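Local coordinates for protein malate dehydrogenase (PDB 1V9N) that catalyses the NAD-dependent interconversion of (S)-malate and oxaloacetate, working as a homodimer of the LDH2/MDH2 oxidoreductase family, at residues A[149-154]-A[165-170]; A[129-134]-A[182-187]; A[134-139]-A[171-176]. One frame throughout, in Å; residues are numbered along the deposited sequence.

Contact 1 of 3, residues A[149-154]-A[165-170]; sequences TNSRPL and LGTNPI. With NDP (NADPH dihydro-nicotinamide-adenine-dinucleotide phosphate), chain B.
The amide N of Leu-154 gives an almost straight hydrogen bond to O of Leu-165 (2.8 Å, 171°). Further along, N of Thr-167 donates to OG of Ser-151 at 3.2 Å, a more bent bond; the serine chi1 of 63° sets OG between its own N and carbonyl carbon, facing Thr-167. Next comes Asn-168, whose OD1 lies 3.1 Å from N of Ser-151, while its ND2 is hydrogen-bonded to Ser-249, Asp-253 and Ser-265. Replacing this asparagine by alanine is likely to leave O of Ser-249, as well as Asp-253 and Ser-265, without the amide they share, and to open a gap beside Asn-150. Outward from the polar core, CG2 of Thr-149 packs obliquely on CG of Pro-169 (3.5 Å), and OG1 of Thr-149 is held by His-280. The NADPH lies against this packing: OG1 of Thr-167 approaches C5N at 3.2 Å, and CD of Pro-169 is 3.6 Å from C4N, the hydride-carrying carbon. The two arms of this one loop, which runs from strand 144-149 to strand 170-174, thus form part of the nicotinamide pocket.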
loop_
_atom_site.group_PDB
_atom_site.type_symbol
_atom_site.label_atom_id
_atom_site.label_comp_id
_atom_site.label_asym_id
_atom_site.label_seq_id
_atom_site.Cartn_x
_atom_site.Cartn_y
_atom_site.Cartn_z
ATOM N N THR A 149 -9.472 4.880 -3.262
ATOM C CA THR A 149 -10.747 4.849 -3.959
ATOM C C THR A 149 -10.662 3.807 -5.067
ATOM O O THR A 149 -9.596 3.585 -5.641
ATOM C CB THR A 149 -11.079 6.217 -4.603
ATOM O OG1 THR A 149 -12.371 6.152 -5.218
ATOM C CG2 THR A 149 -10.041 6.585 -5.668
ATOM N N ASN A 150 -11.775 3.142 -5.354
ATOM C CA ASN A 150 -11.768 2.180 -6.434
ATOM C C ASN A 150 -12.259 2.956 -7.654
ATOM O O ASN A 150 -12.498 4.169 -7.568
ATOM C CB ASN A 150 -12.660 0.967 -6.116
ATOM C CG ASN A 150 -14.103 1.337 -5.871
ATOM O OD1 ASN A 150 -14.511 2.482 -6.058
ATOM N ND2 ASN A 150 -14.892 0.357 -5.457
ATOM N N SER A 151 -12.389 2.288 -8.791
ATOM C CA SER A 151 -12.828 2.984 -9.991
ATOM C C SER A 151 -13.370 2.023 -11.033
ATOM O O SER A 151 -13.595 0.846 -10.753
ATOM C CB SER A 151 -11.661 3.776 -10.583
ATOM O OG SER A 151 -10.621 2.904 -10.998
ATOM N N ARG A 152 -13.581 2.539 -12.238
ATOM C CA ARG A 152 -14.089 1.728 -13.335
ATOM C C ARG A 152 -13.044 0.684 -13.693
ATOM O O ARG A 152 -11.847 0.912 -13.519
ATOM C CB ARG A 152 -14.370 2.606 -14.558
ATOM C CG ARG A 152 -15.388 3.699 -14.312
ATOM C CD ARG A 152 -15.714 4.475 -15.586
ATOM N NE ARG A 152 -14.532 5.099 -16.175
ATOM C CZ ARG A 152 -13.824 4.579 -17.172
ATOM N NH1 ARG A 152 -14.181 3.417 -17.709
ATOM N NH2 ARG A 152 -12.755 5.218 -17.633
ATOM N N PRO A 153 -13.479 -0.483 -14.189
ATOM C CA PRO A 153 -12.517 -1.526 -14.561
ATOM C C PRO A 153 -11.668 -1.078 -15.750
ATOM O O PRO A 153 -12.197 -0.735 -16.809
ATOM C CB PRO A 153 -13.415 -2.719 -14.890
ATOM C CG PRO A 153 -14.678 -2.068 -15.386
ATOM C CD PRO A 153 -14.863 -0.938 -14.401
ATOM N N LEU A 154 -10.351 -1.078 -15.568
ATOM C CA LEU A 154 -9.427 -0.650 -16.614
ATOM C C LEU A 154 -8.146 -1.476 -16.630
ATOM O O LEU A 154 -7.390 -1.427 -17.599
ATOM C CB LEU A 154 -9.049 0.822 -16.409
ATOM C CG LEU A 154 -10.087 1.928 -16.619
ATOM C CD1 LEU A 154 -9.791 3.095 -15.690
ATOM C CD2 LEU A 154 -10.070 2.373 -18.068
ATOM N N LEU A 165 -9.951 -4.875 -12.989
ATOM C CA LEU A 165 -9.533 -4.134 -11.802
ATOM C C LEU A 165 -9.476 -2.630 -12.069
ATOM O O LEU A 165 -9.288 -2.197 -13.209
ATOM C CB LEU A 165 -8.152 -4.617 -11.347
ATOM C CG LEU A 165 -7.982 -6.125 -11.136
ATOM C CD1 LEU A 165 -6.530 -6.419 -10.815
ATOM C CD2 LEU A 165 -8.889 -6.604 -10.015
ATOM N N GLY A 166 -9.625 -1.836 -11.014
ATOM C CA GLY A 166 -9.564 -0.395 -11.175
ATOM C C GLY A 166 -8.142 0.109 -11.006
ATOM O O GLY A 166 -7.270 -0.632 -10.555
ATOM N N THR A 167 -7.898 1.360 -11.379
ATOM C CA THR A 167 -6.572 1.944 -11.238
ATOM C C THR A 167 -6.333 2.294 -9.765
ATOM O O THR A 167 -5.254 2.740 -9.370
ATOM C CB THR A 167 -6.419 3.175 -12.145
ATOM O OG1 THR A 167 -7.595 3.990 -12.062
ATOM C CG2 THR A 167 -6.219 2.729 -13.591
ATOM N N ASN A 168 -7.378 2.069 -8.979
ATOM C CA ASN A 168 -7.404 2.243 -7.528
ATOM C C ASN A 168 -6.154 2.833 -6.889
ATOM O O ASN A 168 -5.249 2.109 -6.479
ATOM C CB ASN A 168 -7.719 0.883 -6.911
ATOM C CG ASN A 168 -8.948 0.250 -7.534
ATOM O OD1 ASN A 168 -9.668 0.901 -8.292
ATOM N ND2 ASN A 168 -9.202 -1.010 -7.213
ATOM N N PRO A 169 -6.113 4.165 -6.757
ATOM C CA PRO A 169 -4.956 4.836 -6.167
ATOM C C PRO A 169 -4.853 4.728 -4.652
ATOM O O PRO A 169 -5.819 4.381 -3.964
ATOM C CB PRO A 169 -5.137 6.279 -6.631
ATOM C CG PRO A 169 -6.623 6.451 -6.546
ATOM C CD PRO A 169 -7.152 5.140 -7.139
ATOM N N ILE A 170 -3.655 5.017 -4.156
ATOM C CA ILE A 170 -3.351 5.015 -2.735
ATOM C C ILE A 170 -2.606 6.309 -2.455
ATOM O O ILE A 170 -1.667 6.654 -3.172
ATOM C CB ILE A 170 -2.425 3.854 -2.336
ATOM C CG1 ILE A 170 -3.135 2.518 -2.548
ATOM C CG2 ILE A 170 -1.985 4.029 -0.884
ATOM C CD1 ILE A 170 -2.251 1.306 -2.291
HETATM P PA NDP B . 2.672 9.632 -10.643
HETATM O O1A NDP B . 2.547 10.917 -11.288
HETATM O O2A NDP B . 3.476 8.497 -11.217
HETATM O O5B NDP B . 3.182 9.920 -9.111
HETATM C C5B NDP B . 3.383 8.847 -8.173
HETATM C C4B NDP B . 3.820 9.523 -6.859
HETATM O O4B NDP B . 5.258 9.498 -6.899
HETATM C C3B NDP B . 3.435 10.958 -6.628
HETATM O O3B NDP B . 3.126 11.115 -5.210
HETATM C C2B NDP B . 4.609 11.789 -7.007
HETATM O O2B NDP B . 4.730 13.089 -6.404
HETATM C C1B NDP B . 5.728 10.833 -6.728
HETATM N N9A NDP B . 6.902 10.950 -7.637
HETATM C C8A NDP B . 6.941 11.214 -9.036
HETATM N N7A NDP B . 8.176 11.214 -9.481
HETATM C C5A NDP B . 8.979 10.953 -8.408
HETATM C C6A NDP B . 10.389 10.809 -8.212
HETATM N N6A NDP B . 11.228 10.935 -9.246
HETATM N N1A NDP B . 10.884 10.536 -6.955
HETATM C C2A NDP B . 10.032 10.401 -5.887
HETATM N N3A NDP B . 8.690 10.513 -5.970
HETATM C C4A NDP B . 8.219 10.792 -7.267
HETATM O O3 NDP B . 1.289 8.995 -10.256
HETATM P PN NDP B . -0.004 8.429 -10.980
HETATM O O1N NDP B . -0.092 7.031 -10.567
HETATM O O2N NDP B . 0.270 8.718 -12.429
HETATM O O5D NDP B . -1.134 9.359 -10.354
HETATM C C5D NDP B . -2.187 9.965 -11.155
HETATM C C4D NDP B . -3.151 10.819 -10.244
HETATM O O4D NDP B . -4.468 10.388 -10.537
HETATM C C3D NDP B . -2.999 10.657 -8.711
HETATM O O3D NDP B . -3.109 11.956 -8.115
HETATM C C2D NDP B . -4.098 9.694 -8.294
HETATM O O2D NDP B . -4.501 9.913 -6.958
HETATM C C1D NDP B . -5.180 9.997 -9.362
HETATM N N1N NDP B . -6.050 8.837 -9.695
HETATM C C2N NDP B . -7.425 8.959 -9.351
HETATM C C3N NDP B . -8.285 7.832 -9.682
HETATM C C7N NDP B . -9.715 7.900 -9.363
HETATM O O7N NDP B . -10.510 6.987 -9.619
HETATM N N7N NDP B . -10.232 9.001 -8.753
HETATM C C4N NDP B . -7.702 6.699 -10.326
HETATM C C5N NDP B . -6.355 6.599 -10.647
HETATM C C6N NDP B . -5.521 7.672 -10.338
HETATM P P2B NDP B . 4.356 14.443 -7.068
HETATM O O1X NDP B . 5.472 15.309 -6.654
HETATM O O2X NDP B . 3.051 14.932 -6.527
HETATM O O3X NDP B . 4.292 14.275 -8.583
#

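Contact 2 of 3, residues A[129-134]-A[182-187]; sequences GIAGYY and LLDMAT. With NDP (NADPH dihydro-nicotinamide-adenine-dinucleotide phosphate), chain B.
The carboxylate of Asp-184, pointing at Gly-132, is the flat group around which this contact is built, and its two oxygens divide the work. OD2 takes the amide N of Gly-132 at 2.7 Å, a weak bond, bent to 139°, and also accepts O3D of the NADPH nicotinamide ribose at 2.7 Å. OD1 receives the neighbouring hydroxyl, O2D, over a very short distance whose exact length is doubtful, and has the methyl CB of Ala-131 beside it at 3.5 Å. The acid reaches this position with CG anti to the backbone N (chi1 -172°), directed from the strand to the start of helix 132-139. The other flat groups stand back from the strand: CD2 of Tyr-133 sits over one face of the Tyr-134 ring, toward its rim, CE1 of Tyr-134 lies at the edge of the Tyr-133 ring, and Tyr-128 also stacks with Tyr-134.

Gly-132 has to be small, since a beta carbon there would collide with OD2 and crowd CD1 of Leu-182, which approaches CA of Gly-132 at 3.9 Å. Ile-130 closes in beside the ribose, its CG2 3.3 Å from O3D. Backbone atoms supply much of the remaining grip. O of Gly-129 accepts the carboxamide N7N, N of Ala-131 donates to O2D, and N of Ala-186 donates nearly straight (175°) to the phosphate oxygen O1N at 2.8 Å. N of Asp-184 itself reaches O3B of the adenosine ribose, so one residue touches both sugars. Lys-244 of the second subunit bonds to O of Ala-186 as well as to the cofactor. Edge strand 181-185 and the loop leading into helix 132-139 together hold the nicotinamide ribose, carboxamide and phosphate, forming the NADPH site of this LDH2/MDH2 family enzyme.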
loop_
_atom_site.group_PDB
_atom_site.type_symbol
_atom_site.label_atom_id
_atom_site.label_comp_id
_atom_site.label_asym_id
_atom_site.label_seq_id
_atom_site.Cartn_x
_atom_site.Cartn_y
_atom_site.Cartn_z
ATOM N N GLY A 129 -11.707 12.721 -7.993
ATOM C CA GLY A 129 -10.477 13.399 -8.362
ATOM C C GLY A 129 -9.227 12.758 -7.790
ATOM O O GLY A 129 -9.174 11.543 -7.624
ATOM N N ILE A 130 -8.215 13.567 -7.483
ATOM C CA ILE A 130 -6.972 13.020 -6.947
ATOM C C ILE A 130 -7.122 12.591 -5.490
ATOM O O ILE A 130 -7.715 13.302 -4.679
ATOM C CB ILE A 130 -5.795 14.028 -7.079
ATOM C CG1 ILE A 130 -6.141 15.350 -6.401
ATOM C CG2 ILE A 130 -5.476 14.270 -8.554
ATOM C CD1 ILE A 130 -5.025 16.366 -6.480
ATOM N N ALA A 131 -6.597 11.409 -5.175
ATOM C CA ALA A 131 -6.668 10.868 -3.823
ATOM C C ALA A 131 -5.846 11.713 -2.846
ATOM O O ALA A 131 -6.211 11.859 -1.679
ATOM C CB ALA A 131 -6.165 9.421 -3.817
ATOM N N GLY A 132 -4.745 12.280 -3.330
ATOM C CA GLY A 132 -3.892 13.086 -2.468
ATOM C C GLY A 132 -4.586 14.292 -1.865
ATOM O O GLY A 132 -4.184 14.796 -0.814
ATOM N N TYR A 133 -5.628 14.770 -2.533
ATOM C CA TYR A 133 -6.376 15.917 -2.041
ATOM C C TYR A 133 -6.938 15.668 -0.638
ATOM O O TYR A 133 -6.905 16.550 0.218
ATOM C CB TYR A 133 -7.525 16.239 -3.001
ATOM C CG TYR A 133 -8.448 17.335 -2.520
ATOM C CD1 TYR A 133 -8.128 18.684 -2.701
ATOM C CD2 TYR A 133 -9.645 17.023 -1.877
ATOM C CE1 TYR A 133 -8.985 19.694 -2.257
ATOM C CE2 TYR A 133 -10.504 18.018 -1.425
ATOM C CZ TYR A 133 -10.172 19.347 -1.618
ATOM O OH TYR A 133 -11.036 20.317 -1.172
ATOM N N TYR A 134 -7.460 14.467 -0.406
ATOM C CA TYR A 134 -8.046 14.132 0.894
ATOM C C TYR A 134 -6.963 13.812 1.924
ATOM O O TYR A 134 -7.073 14.191 3.091
ATOM C CB TYR A 134 -9.016 12.955 0.721
ATOM C CG TYR A 134 -10.003 13.226 -0.394
ATOM C CD1 TYR A 134 -11.138 14.014 -0.178
ATOM C CD2 TYR A 134 -9.730 12.817 -1.695
ATOM C CE1 TYR A 134 -11.967 14.395 -1.239
ATOM C CE2 TYR A 134 -10.548 13.192 -2.761
ATOM C CZ TYR A 134 -11.657 13.982 -2.529
ATOM O OH TYR A 134 -12.433 14.385 -3.593
ATOM N N LEU A 182 3.901 13.719 0.433
ATOM C CA LEU A 182 2.668 13.323 -0.231
ATOM C C LEU A 182 2.841 12.280 -1.318
ATOM O O LEU A 182 3.320 12.575 -2.414
ATOM C CB LEU A 182 1.961 14.549 -0.823
ATOM C CG LEU A 182 0.715 14.279 -1.686
ATOM C CD1 LEU A 182 -0.373 13.585 -0.859
ATOM C CD2 LEU A 182 0.201 15.606 -2.264
ATOM N N LEU A 183 2.474 11.049 -0.989
ATOM C CA LEU A 183 2.516 9.960 -1.947
ATOM C C LEU A 183 1.087 9.910 -2.477
ATOM O O LEU A 183 0.134 9.955 -1.699
ATOM C CB LEU A 183 2.857 8.637 -1.255
ATOM C CG LEU A 183 2.705 7.353 -2.087
ATOM C CD1 LEU A 183 3.642 7.408 -3.295
ATOM C CD2 LEU A 183 3.029 6.141 -1.222
ATOM N N ASP A 184 0.942 9.855 -3.793
ATOM C CA ASP A 184 -0.377 9.779 -4.413
ATOM C C ASP A 184 -0.146 9.051 -5.726
ATOM O O ASP A 184 0.341 9.637 -6.687
ATOM C CB ASP A 184 -0.951 11.182 -4.653
ATOM C CG ASP A 184 -2.396 11.139 -5.107
ATOM O OD1 ASP A 184 -2.946 10.016 -5.175
ATOM O OD2 ASP A 184 -2.979 12.209 -5.391
HETATM N N MSE A 185 -0.511 7.771 -5.759
HETATM C CA MSE A 185 -0.262 6.928 -6.923
HETATM C C MSE A 185 -1.351 5.924 -7.277
HETATM O O MSE A 185 -1.995 5.348 -6.399
HETATM C CB MSE A 185 1.014 6.131 -6.663
HETATM C CG MSE A 185 0.934 5.414 -5.309
HETATM SE SE MSE A 185 2.224 4.043 -4.925
HETATM C CE MSE A 185 1.281 2.533 -5.689
ATOM N N ALA A 186 -1.534 5.692 -8.572
ATOM C CA ALA A 186 -2.490 4.690 -9.018
ATOM C C ALA A 186 -1.726 3.380 -8.821
ATOM O O ALA A 186 -0.498 3.371 -8.891
ATOM C CB ALA A 186 -2.817 4.890 -10.479
ATOM N N THR A 187 -2.429 2.284 -8.561
ATOM C CA THR A 187 -1.756 1.006 -8.367
ATOM C C THR A 187 -1.455 0.318 -9.701
ATOM O O THR A 187 -0.936 -0.804 -9.743
ATOM C CB THR A 187 -2.576 0.069 -7.447
ATOM O OG1 THR A 187 -3.945 0.055 -7.860
ATOM C CG2 THR A 187 -2.498 0.556 -6.005
HETATM P PA NDP B . 2.672 9.632 -10.643
HETATM O O1A NDP B . 2.547 10.917 -11.288
HETATM O O2A NDP B . 3.476 8.497 -11.217
HETATM O O5B NDP B . 3.182 9.920 -9.111
HETATM C C5B NDP B . 3.383 8.847 -8.173
HETATM C C4B NDP B . 3.820 9.523 -6.859
HETATM O O4B NDP B . 5.258 9.498 -6.899
HETATM C C3B NDP B . 3.435 10.958 -6.628
HETATM O O3B NDP B . 3.126 11.115 -5.210
HETATM C C2B NDP B . 4.609 11.789 -7.007
HETATM O O2B NDP B . 4.730 13.089 -6.404
HETATM C C1B NDP B . 5.728 10.833 -6.728
HETATM N N9A NDP B . 6.902 10.950 -7.637
HETATM C C8A NDP B . 6.941 11.214 -9.036
HETATM N N7A NDP B . 8.176 11.214 -9.481
HETATM C C5A NDP B . 8.979 10.953 -8.408
HETATM C C6A NDP B . 10.389 10.809 -8.212
HETATM N N6A NDP B . 11.228 10.935 -9.246
HETATM N N1A NDP B . 10.884 10.536 -6.955
HETATM C C2A NDP B . 10.032 10.401 -5.887
HETATM N N3A NDP B . 8.690 10.513 -5.970
HETATM C C4A NDP B . 8.219 10.792 -7.267
HETATM O O3 NDP B . 1.289 8.995 -10.256
HETATM P PN NDP B . -0.004 8.429 -10.980
HETATM O O1N NDP B . -0.092 7.031 -10.567
HETATM O O2N NDP B . 0.270 8.718 -12.429
HETATM O O5D NDP B . -1.134 9.359 -10.354
HETATM C C5D NDP B . -2.187 9.965 -11.155
HETATM C C4D NDP B . -3.151 10.819 -10.244
HETATM O O4D NDP B . -4.468 10.388 -10.537
HETATM C C3D NDP B . -2.999 10.657 -8.711
HETATM O O3D NDP B . -3.109 11.956 -8.115
HETATM C C2D NDP B . -4.098 9.694 -8.294
HETATM O O2D NDP B . -4.501 9.913 -6.958
HETATM C C1D NDP B . -5.180 9.997 -9.362
HETATM N N1N NDP B . -6.050 8.837 -9.695
HETATM C C2N NDP B . -7.425 8.959 -9.351
HETATM C C3N NDP B . -8.285 7.832 -9.682
HETATM C C7N NDP B . -9.715 7.900 -9.363
HETATM O O7N NDP B . -10.510 6.987 -9.619
HETATM N N7N NDP B . -10.232 9.001 -8.753
HETATM C C4N NDP B . -7.702 6.699 -10.326
HETATM C C5N NDP B . -6.355 6.599 -10.647
HETATM C C6N NDP B . -5.521 7.672 -10.338
HETATM P P2B NDP B . 4.356 14.443 -7.068
HETATM O O1X NDP B . 5.472 15.309 -6.654
HETATM O O2X NDP B . 3.051 14.932 -6.527
HETATM O O3X NDP B . 4.292 14.275 -8.583
#

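Contact 3 of 3, residues A[134-139]-A[171-176]; sequences YALMAA and ALAAPT
The carbonyl O of Ala-135 is met by the methyl of Ala-173, whose CB lies 3.4 Å away, while two helical amides also converge on it. N of Ala-138 and N of Ala-139 both give weak hydrogen bonds to this oxygen, so its polar needs are met inside helix 134-139 and the strand brings only carbon against it. The helix and strand 171-174 run nearly parallel, their axes 18° apart and 6.7 Å at closest approach, a spacing that small residues make possible.

Ala-173 is the hub. Its CB meets CB of Ala-135 at 3.7 Å and CB of Ala-139, one helical turn on, at 3.8 Å, seating it between the two. Ala-171 repeats the pattern less tightly, CB to CB of Ala-135 at 4.1 Å. Leu-136 starts out facing away from the strand, but with chi1 at -87° and CD1 extended (anti to CA), the second branch, CD2, is left turned back to within 4.2 Å of CB of Ala-173, while its side chain also leans on Leu-182 of the next strand. Where the strand ends, CB of Pro-175 rests 3.7 Å from O of Ala-139. On the other side of the sheet, Leu-172 packs against Met-251 of the second subunit. A contact in which methyls, a leucine branch and a proline ring meet one another and backbone carbonyls probably coheres by close, largely apolar fit, with no polar bond between the segments to fix their register.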
loop_
_atom_site.group_PDB
_atom_site.type_symbol
_atom_site.label_atom_id
_atom_site.label_comp_id
_atom_site.label_asym_id
_atom_site.label_seq_id
_atom_site.Cartn_x
_atom_site.Cartn_y
_atom_site.Cartn_z
ATOM N N TYR A 134 -7.460 14.467 -0.406
ATOM C CA TYR A 134 -8.046 14.132 0.894
ATOM C C TYR A 134 -6.963 13.812 1.924
ATOM O O TYR A 134 -7.073 14.191 3.091
ATOM C CB TYR A 134 -9.016 12.955 0.721
ATOM C CG TYR A 134 -10.003 13.226 -0.394
ATOM C CD1 TYR A 134 -11.138 14.014 -0.178
ATOM C CD2 TYR A 134 -9.730 12.817 -1.695
ATOM C CE1 TYR A 134 -11.967 14.395 -1.239
ATOM C CE2 TYR A 134 -10.548 13.192 -2.761
ATOM C CZ TYR A 134 -11.657 13.982 -2.529
ATOM O OH TYR A 134 -12.433 14.385 -3.593
ATOM N N ALA A 135 -5.906 13.131 1.495
ATOM C CA ALA A 135 -4.825 12.805 2.422
ATOM C C ALA A 135 -4.206 14.095 2.949
ATOM O O ALA A 135 -3.889 14.195 4.135
ATOM C CB ALA A 135 -3.758 11.956 1.732
ATOM N N LEU A 136 -4.039 15.078 2.063
ATOM C CA LEU A 136 -3.446 16.365 2.435
ATOM C C LEU A 136 -4.245 17.108 3.488
ATOM O O LEU A 136 -3.682 17.836 4.312
ATOM C CB LEU A 136 -3.280 17.266 1.207
ATOM C CG LEU A 136 -1.986 17.105 0.406
ATOM C CD1 LEU A 136 -2.009 18.053 -0.791
ATOM C CD2 LEU A 136 -0.781 17.408 1.302
HETATM N N MSE A 137 -5.560 16.932 3.459
HETATM C CA MSE A 137 -6.423 17.581 4.430
HETATM C C MSE A 137 -5.990 17.236 5.847
HETATM O O MSE A 137 -5.952 18.104 6.726
HETATM C CB MSE A 137 -7.879 17.156 4.212
HETATM C CG MSE A 137 -8.507 17.738 2.948
HETATM SE SE MSE A 137 -10.305 17.077 2.650
HETATM C CE MSE A 137 -11.174 17.858 4.191
ATOM N N ALA A 138 -5.657 15.969 6.072
ATOM C CA ALA A 138 -5.231 15.527 7.393
ATOM C C ALA A 138 -3.833 16.051 7.739
ATOM O O ALA A 138 -3.590 16.486 8.863
ATOM C CB ALA A 138 -5.257 14.004 7.468
ATOM N N ALA A 139 -2.922 16.015 6.774
ATOM C CA ALA A 139 -1.565 16.493 7.011
ATOM C C ALA A 139 -1.550 17.970 7.399
ATOM O O ALA A 139 -0.770 18.380 8.262
ATOM C CB ALA A 139 -0.696 16.265 5.773
ATOM N N ALA A 171 -3.022 7.028 -1.420
ATOM C CA ALA A 171 -2.358 8.272 -1.072
ATOM C C ALA A 171 -2.092 8.366 0.425
ATOM O O ALA A 171 -2.931 7.974 1.237
ATOM C CB ALA A 171 -3.200 9.462 -1.522
ATOM N N LEU A 172 -0.912 8.868 0.774
ATOM C CA LEU A 172 -0.531 9.073 2.160
ATOM C C LEU A 172 0.176 10.410 2.263
ATOM O O LEU A 172 1.117 10.697 1.516
ATOM C CB LEU A 172 0.398 7.962 2.675
ATOM C CG LEU A 172 0.749 8.091 4.172
ATOM C CD1 LEU A 172 1.069 6.721 4.737
ATOM C CD2 LEU A 172 1.922 9.051 4.376
ATOM N N ALA A 173 -0.294 11.235 3.188
ATOM C CA ALA A 173 0.299 12.540 3.407
ATOM C C ALA A 173 0.690 12.626 4.873
ATOM O O ALA A 173 -0.038 12.154 5.745
ATOM C CB ALA A 173 -0.702 13.638 3.063
ATOM N N ALA A 174 1.852 13.204 5.142
ATOM C CA ALA A 174 2.313 13.367 6.512
ATOM C C ALA A 174 2.948 14.745 6.631
ATOM O O ALA A 174 3.594 15.215 5.700
ATOM C CB ALA A 174 3.329 12.290 6.855
ATOM N N PRO A 175 2.760 15.421 7.772
ATOM C CA PRO A 175 3.360 16.748 7.924
ATOM C C PRO A 175 4.874 16.655 8.146
ATOM O O PRO A 175 5.374 15.651 8.663
ATOM C CB PRO A 175 2.628 17.318 9.138
ATOM C CG PRO A 175 2.370 16.103 9.967
ATOM C CD PRO A 175 1.940 15.070 8.949
ATOM N N THR A 176 5.598 17.691 7.729
ATOM C CA THR A 176 7.046 17.736 7.913
ATOM C C THR A 176 7.410 19.135 8.416
ATOM O O THR A 176 6.525 19.954 8.695
ATOM C CB THR A 176 7.814 17.483 6.590
ATOM O OG1 THR A 176 7.790 18.668 5.791
ATOM C CG2 THR A 176 7.185 16.331 5.798
#

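Sheet topology ties the three contacts together, and two of them also share the cofactor. Contacts 2 and 3 lie about 10 Å apart between centres and share helix 132-139, which packs by successive turns on the antiparallel neighbours 181-185 and 170-174 of one mixed sheet. Contact 1, centred about 12 Å from contact 2 and 20 Å from contact 3, occupies the loop leading from strand 144-149 into strand 170-174. Along the chain the pairings are concentric: contact 1 innermost, contact 3 around it, contact 2 outermost. Contacts 1 and 2 both touch NADPH and join through Ile-170 N to Met-185 O (2.8 Å), whereas contact 3 joins the same helix to strand 170-174 without touching the cofactor.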